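Local coordinates for protein transketolase (Campylobacter jejuni, PDB 3L84) that belongs to the transketolase family of thiamine diphosphate-dependent enzymes and is found here as an assembly of two protein chains, at residues Gln9-Arg14 / Ala36-Ser40; Leu16-Val21 / Ala70-Ser74. All blocks are in the same frame, centred on the assembly; numbering follows the deposited sequence.

Contact 1 (Gln9-Arg14 / Ala36-Ser40); sequences QANTLR and ADILS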
loop_
_atom_site.group_PDB
_atom_site.type_symbol
_atom_site.label_atom_id
_atom_site.label_comp_id
_atom_site.label_asym_id
_atom_site.label_seq_id
_atom_site.Cartn_x
_atom_site.Cartn_y
_atom_site.Cartn_z
ATOM N N GLN A 9 40.642 -3.587 -6.414
ATOM C CA GLN A 9 39.370 -3.161 -7.011
ATOM C C GLN A 9 38.312 -2.941 -5.947
ATOM O O GLN A 9 37.603 -1.919 -5.955
ATOM C CB GLN A 9 38.912 -4.176 -8.068
ATOM C CG GLN A 9 39.691 -4.073 -9.350
ATOM C CD GLN A 9 39.156 -5.048 -10.383
ATOM O OE1 GLN A 9 39.431 -6.250 -10.309
ATOM N NE2 GLN A 9 38.326 -4.549 -11.294
ATOM N N ALA A 10 38.179 -3.881 -5.024
ATOM C CA ALA A 10 37.158 -3.776 -3.966
ATOM C C ALA A 10 37.438 -2.585 -3.085
ATOM O O ALA A 10 36.522 -1.821 -2.729
ATOM C CB ALA A 10 37.084 -5.065 -3.154
ATOM N N ASN A 11 38.696 -2.383 -2.713
ATOM C CA ASN A 11 39.011 -1.255 -1.872
ATOM C C ASN A 11 38.843 0.089 -2.588
ATOM O O ASN A 11 38.462 1.073 -1.964
ATOM C CB ASN A 11 40.408 -1.435 -1.256
ATOM C CG ASN A 11 40.408 -2.496 -0.168
ATOM O OD1 ASN A 11 39.370 -2.765 0.442
ATOM N ND2 ASN A 11 41.554 -3.119 0.075
ATOM N N THR A 12 39.073 0.109 -3.898
ATOM C CA THR A 12 38.805 1.306 -4.703
ATOM C C THR A 12 37.330 1.650 -4.576
ATOM O O THR A 12 36.969 2.806 -4.335
ATOM C CB THR A 12 39.211 1.109 -6.167
ATOM O OG1 THR A 12 40.630 0.840 -6.223
ATOM C CG2 THR A 12 38.915 2.369 -6.996
ATOM N N LEU A 13 36.465 0.658 -4.757
ATOM C CA LEU A 13 35.026 0.889 -4.582
ATOM C C LEU A 13 34.694 1.343 -3.167
ATOM O O LEU A 13 33.853 2.236 -2.993
ATOM C CB LEU A 13 34.226 -0.369 -4.926
ATOM C CG LEU A 13 34.156 -0.822 -6.385
ATOM C CD1 LEU A 13 33.711 -2.297 -6.455
ATOM C CD2 LEU A 13 33.249 0.079 -7.230
ATOM N N ARG A 14 35.291 0.713 -2.146
ATOM C CA ARG A 14 35.028 1.108 -0.763
ATOM C C ARG A 14 35.358 2.560 -0.531
ATOM O O ARG A 14 34.562 3.302 0.068
ATOM C CB ARG A 14 35.875 0.301 0.223
ATOM C CG ARG A 14 35.503 -1.162 0.390
ATOM C CD ARG A 14 36.256 -1.770 1.571
ATOM N NE ARG A 14 35.594 -3.005 1.896
ATOM C CZ ARG A 14 35.781 -4.172 1.315
ATOM N NH1 ARG A 14 36.781 -4.418 0.498
ATOM N NH2 ARG A 14 34.924 -5.146 1.599
ATOM N N ALA A 36 31.405 -4.512 -1.365
ATOM C CA ALA A 36 32.430 -4.169 -2.348
ATOM C C ALA A 36 33.176 -5.368 -2.926
ATOM O O ALA A 36 33.527 -5.360 -4.117
ATOM C CB ALA A 36 33.424 -3.178 -1.764
ATOM N N ASP A 37 33.366 -6.403 -2.107
ATOM C CA ASP A 37 34.038 -7.588 -2.612
ATOM C C ASP A 37 33.147 -8.336 -3.615
ATOM O O ASP A 37 33.613 -8.781 -4.673
ATOM C CB ASP A 37 34.458 -8.508 -1.458
ATOM C CG ASP A 37 35.393 -7.819 -0.478
ATOM O OD1 ASP A 37 36.329 -7.108 -0.913
ATOM O OD2 ASP A 37 35.161 -7.929 0.737
ATOM N N ILE A 38 31.864 -8.475 -3.289
ATOM C CA ILE A 38 30.908 -9.080 -4.190
ATOM C C ILE A 38 30.855 -8.340 -5.519
ATOM O O ILE A 38 30.880 -8.958 -6.572
ATOM C CB ILE A 38 29.514 -9.148 -3.532
ATOM C CG1 ILE A 38 29.520 -10.150 -2.361
ATOM C CG2 ILE A 38 28.420 -9.480 -4.588
ATOM C CD1 ILE A 38 28.329 -10.013 -1.384
ATOM N N LEU A 39 30.720 -7.005 -5.482
ATOM C CA LEU A 39 30.640 -6.246 -6.744
ATOM C C LEU A 39 31.909 -6.344 -7.569
ATOM O O LEU A 39 31.845 -6.416 -8.785
ATOM C CB LEU A 39 30.211 -4.798 -6.467
ATOM C CG LEU A 39 29.875 -4.004 -7.736
ATOM C CD1 LEU A 39 28.787 -4.618 -8.593
ATOM C CD2 LEU A 39 29.488 -2.571 -7.331
ATOM N N SER A 40 33.059 -6.363 -6.912
ATOM C CA SER A 40 34.299 -6.533 -7.638
ATOM C C SER A 40 34.335 -7.820 -8.432
ATOM O O SER A 40 34.707 -7.831 -9.597
ATOM C CB SER A 40 35.447 -6.465 -6.661
ATOM O OG SER A 40 35.490 -5.157 -6.148
#
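Ala10 and Ala36 meet where helix 3-24 passes helix 30-42, and with no bulk beyond CB their CA atoms come within 5.0 Å. The axes of the two short segments approach to 8.3 Å, their directions differing by 124°. This is the tight part: Ala36 CB packs 3.5 Å from Ala10 O and lies over one face of the Arg14 guanidinium. Alongside, Leu13 packs its CB on Ala36 CB and sets CD1 3.4 Å from Ser40 OG, which, in one of two conformers, bonds back to Ala36 O at 2.8 Å. Arg14 runs extended from CG to NE, which carries its charged end across to Asp37 for a two-pronged salt bridge, NH1 to OD1 at 3.1 Å and NH2 to OD2 at 2.9 Å. Both oxygens lie near the guanidinium plane, yet the nitrogens come in from above the carboxylate, the two planes being 54° apart. Asn11 OD1 takes a further bond from NH1, Lys244 O one from NE and Leu33 O one from NH2, which fix the rotation of the group; His215 ND1 is a second partner of Asp37 OD2. The contact is looser at Gln9, whose CB stays 4.0 Å from Ser40 OG while its amide is held by Tyr44 OH and a glycerol probably from the crystallisation liquor. The pair belongs to the helices flanking the parallel sheet of the alpha/beta thiamine diphosphate-binding domain.

Contact 2 (Leu16-Val21 / Ala70-Ser74); sequences LSADMV and ALLYS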
loop_
_atom_site.group_PDB
_atom_site.type_symbol
_atom_site.label_atom_id
_atom_site.label_comp_id
_atom_site.label_asym_id
_atom_site.label_seq_id
_atom_site.Cartn_x
_atom_site.Cartn_y
_atom_site.Cartn_z
ATOM N N LEU A 16 35.966 5.158 -2.746
ATOM C CA LEU A 16 35.124 6.098 -3.491
ATOM C C LEU A 16 33.801 6.285 -2.778
ATOM O O LEU A 16 33.341 7.407 -2.573
ATOM C CB LEU A 16 34.890 5.631 -4.944
ATOM C CG LEU A 16 36.052 5.751 -5.925
ATOM C CD1 LEU A 16 35.605 5.307 -7.292
ATOM C CD2 LEU A 16 36.595 7.205 -6.001
ATOM N N SER A 17 33.199 5.201 -2.336
ATOM C CA SER A 17 31.896 5.260 -1.661
ATOM C C SER A 17 32.001 6.015 -0.355
ATOM O O SER A 17 31.184 6.903 -0.059
ATOM C CB SER A 17 31.369 3.849 -1.372
ATOM O OG SER A 17 31.140 3.105 -2.572
ATOM N N ALA A 18 32.997 5.697 0.452
ATOM C CA ALA A 18 33.184 6.359 1.727
ATOM C C ALA A 18 33.467 7.844 1.568
ATOM O O ALA A 18 32.925 8.668 2.301
ATOM C CB ALA A 18 34.332 5.674 2.507
ATOM N N ASP A 19 34.338 8.164 0.623
ATOM C CA ASP A 19 34.686 9.553 0.365
ATOM C C ASP A 19 33.495 10.363 -0.126
ATOM O O ASP A 19 33.365 11.549 0.193
ATOM C CB ASP A 19 35.828 9.680 -0.659
ATOM C CG ASP A 19 37.185 9.170 -0.139
ATOM O OD1 ASP A 19 37.377 9.039 1.096
ATOM O OD2 ASP A 19 38.115 8.950 -0.959
HETATM N N MSE A 20 32.660 9.769 -0.966
HETATM C CA MSE A 20 31.438 10.429 -1.453
HETATM C C MSE A 20 30.472 10.790 -0.354
HETATM O O MSE A 20 29.968 11.849 -0.280
HETATM C CB MSE A 20 30.690 9.535 -2.454
HETATM C CG MSE A 20 31.384 9.388 -3.716
HETATM SE SE MSE A 20 30.693 7.904 -4.803
HETATM C CE MSE A 20 29.071 8.620 -4.759
ATOM N N VAL A 21 30.244 9.838 0.515
ATOM C CA VAL A 21 29.368 10.037 1.650
ATOM C C VAL A 21 29.947 11.084 2.601
ATOM O O VAL A 21 29.248 11.957 3.110
ATOM C CB VAL A 21 29.152 8.696 2.393
ATOM C CG1 VAL A 21 28.439 8.899 3.752
ATOM C CG2 VAL A 21 28.344 7.766 1.498
ATOM N N ALA A 70 25.973 5.024 -3.455
ATOM C CA ALA A 70 27.347 5.436 -3.668
ATOM C C ALA A 70 28.174 4.328 -4.320
ATOM O O ALA A 70 29.066 4.569 -5.127
ATOM C CB ALA A 70 27.993 5.867 -2.334
ATOM N N LEU A 71 27.888 3.093 -3.958
ATOM C CA LEU A 71 28.609 1.961 -4.545
ATOM C C LEU A 71 28.254 1.795 -6.022
ATOM O O LEU A 71 29.124 1.560 -6.866
ATOM C CB LEU A 71 28.296 0.661 -3.797
ATOM C CG LEU A 71 29.016 -0.591 -4.285
ATOM C CD1 LEU A 71 30.522 -0.476 -4.061
ATOM C CD2 LEU A 71 28.473 -1.899 -3.612
ATOM N N LEU A 72 26.957 1.894 -6.346
ATOM C CA LEU A 72 26.529 1.840 -7.739
ATOM C C LEU A 72 27.191 2.934 -8.558
ATOM O O LEU A 72 27.739 2.671 -9.626
ATOM C CB LEU A 72 25.014 1.932 -7.861
ATOM C CG LEU A 72 24.431 1.953 -9.284
ATOM C CD1 LEU A 72 24.809 0.751 -10.082
ATOM C CD2 LEU A 72 22.926 2.129 -9.172
ATOM N N TYR A 73 27.166 4.164 -8.058
ATOM C CA TYR A 73 27.764 5.274 -8.799
ATOM C C TYR A 73 29.275 5.084 -8.977
ATOM O O TYR A 73 29.814 5.367 -10.042
ATOM C CB TYR A 73 27.503 6.581 -8.053
ATOM C CG TYR A 73 26.055 6.976 -7.919
ATOM C CD1 TYR A 73 25.122 6.611 -8.838
ATOM C CD2 TYR A 73 25.629 7.745 -6.849
ATOM C CE1 TYR A 73 23.786 7.003 -8.701
ATOM C CE2 TYR A 73 24.330 8.158 -6.709
ATOM C CZ TYR A 73 23.403 7.771 -7.605
ATOM O OH TYR A 73 22.075 8.167 -7.474
ATOM N N SER A 74 29.943 4.591 -7.945
ATOM C CA SER A 74 31.371 4.309 -8.061
ATOM C C SER A 74 31.645 3.318 -9.195
ATOM O O SER A 74 32.541 3.539 -10.032
ATOM C CB SER A 74 31.891 3.756 -6.756
ATOM O OG SER A 74 31.841 4.684 -5.674
#
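Leu16 opens the crossing of helix 3-24 with helix 69-79, two helices of the alpha/beta thiamine diphosphate-binding domain, by laying its CB 3.3 Å from Ser74 OG. The segment axes pass 8.8 Å apart with their directions 120° apart, and no hydrogen bond joins the segments, which meet through van der Waals contact. One residue on, Ser17 comes to 5.0 Å from Ala70 between CA atoms. Its hydroxyl rests against the backbone of the second helix, OG 3.4 Å from Leu71 CA, but its hydrogen bond goes to Leu13 O, back in its own helix; Pro32 of helix 30-42 also touches this serine. A turn further along comes Met20, a selenomethionine modelled in two conformers. In the one described, the chain runs out from the helix and then bends at its last torsion (chi3 57°), which brings CE to 3.8 Å from Ala70 CB and to the edge of the Tyr73 ring, near its plane. SE sits against Ser74 OG, at 3.5 Å. Phe91 and Phe280 also touch this side chain, while the Tyr73 hydroxyl is tied to Pro99 O. Val21 finishes the segment with a lighter touch, CG2 against Ala70 CB. Ser74 OG donates within its own helix, to Ala70 O at 2.8 Å, and Ser74 N reaches that same oxygen from the opposite face of its carbonyl plane.

Contacts 1 and 2 lie on successive parts of helix 3-24, their centres about 11 Å apart: its earlier turns meet helix 30-42 and its later turns helix 69-79. Along the chain the order is 9-14, 16-21, 36-40, 70-74, so the two pairings interleave. The partner helices also touch each other, with Leu39 CD2 of contact 1 lying 3.7 Å from Leu71 CG of contact 2. Leu13 touches both partners, Ala36 and Leu39 on one and Leu71 and Ser74 on the other. Three helices thus share one continuous buried interface, which seats one side of the N-terminal helix on two neighbouring helices of the domain, with a salt bridge beside the apolar packing of contact 1 and no cross-segment hydrogen bond in contact 2.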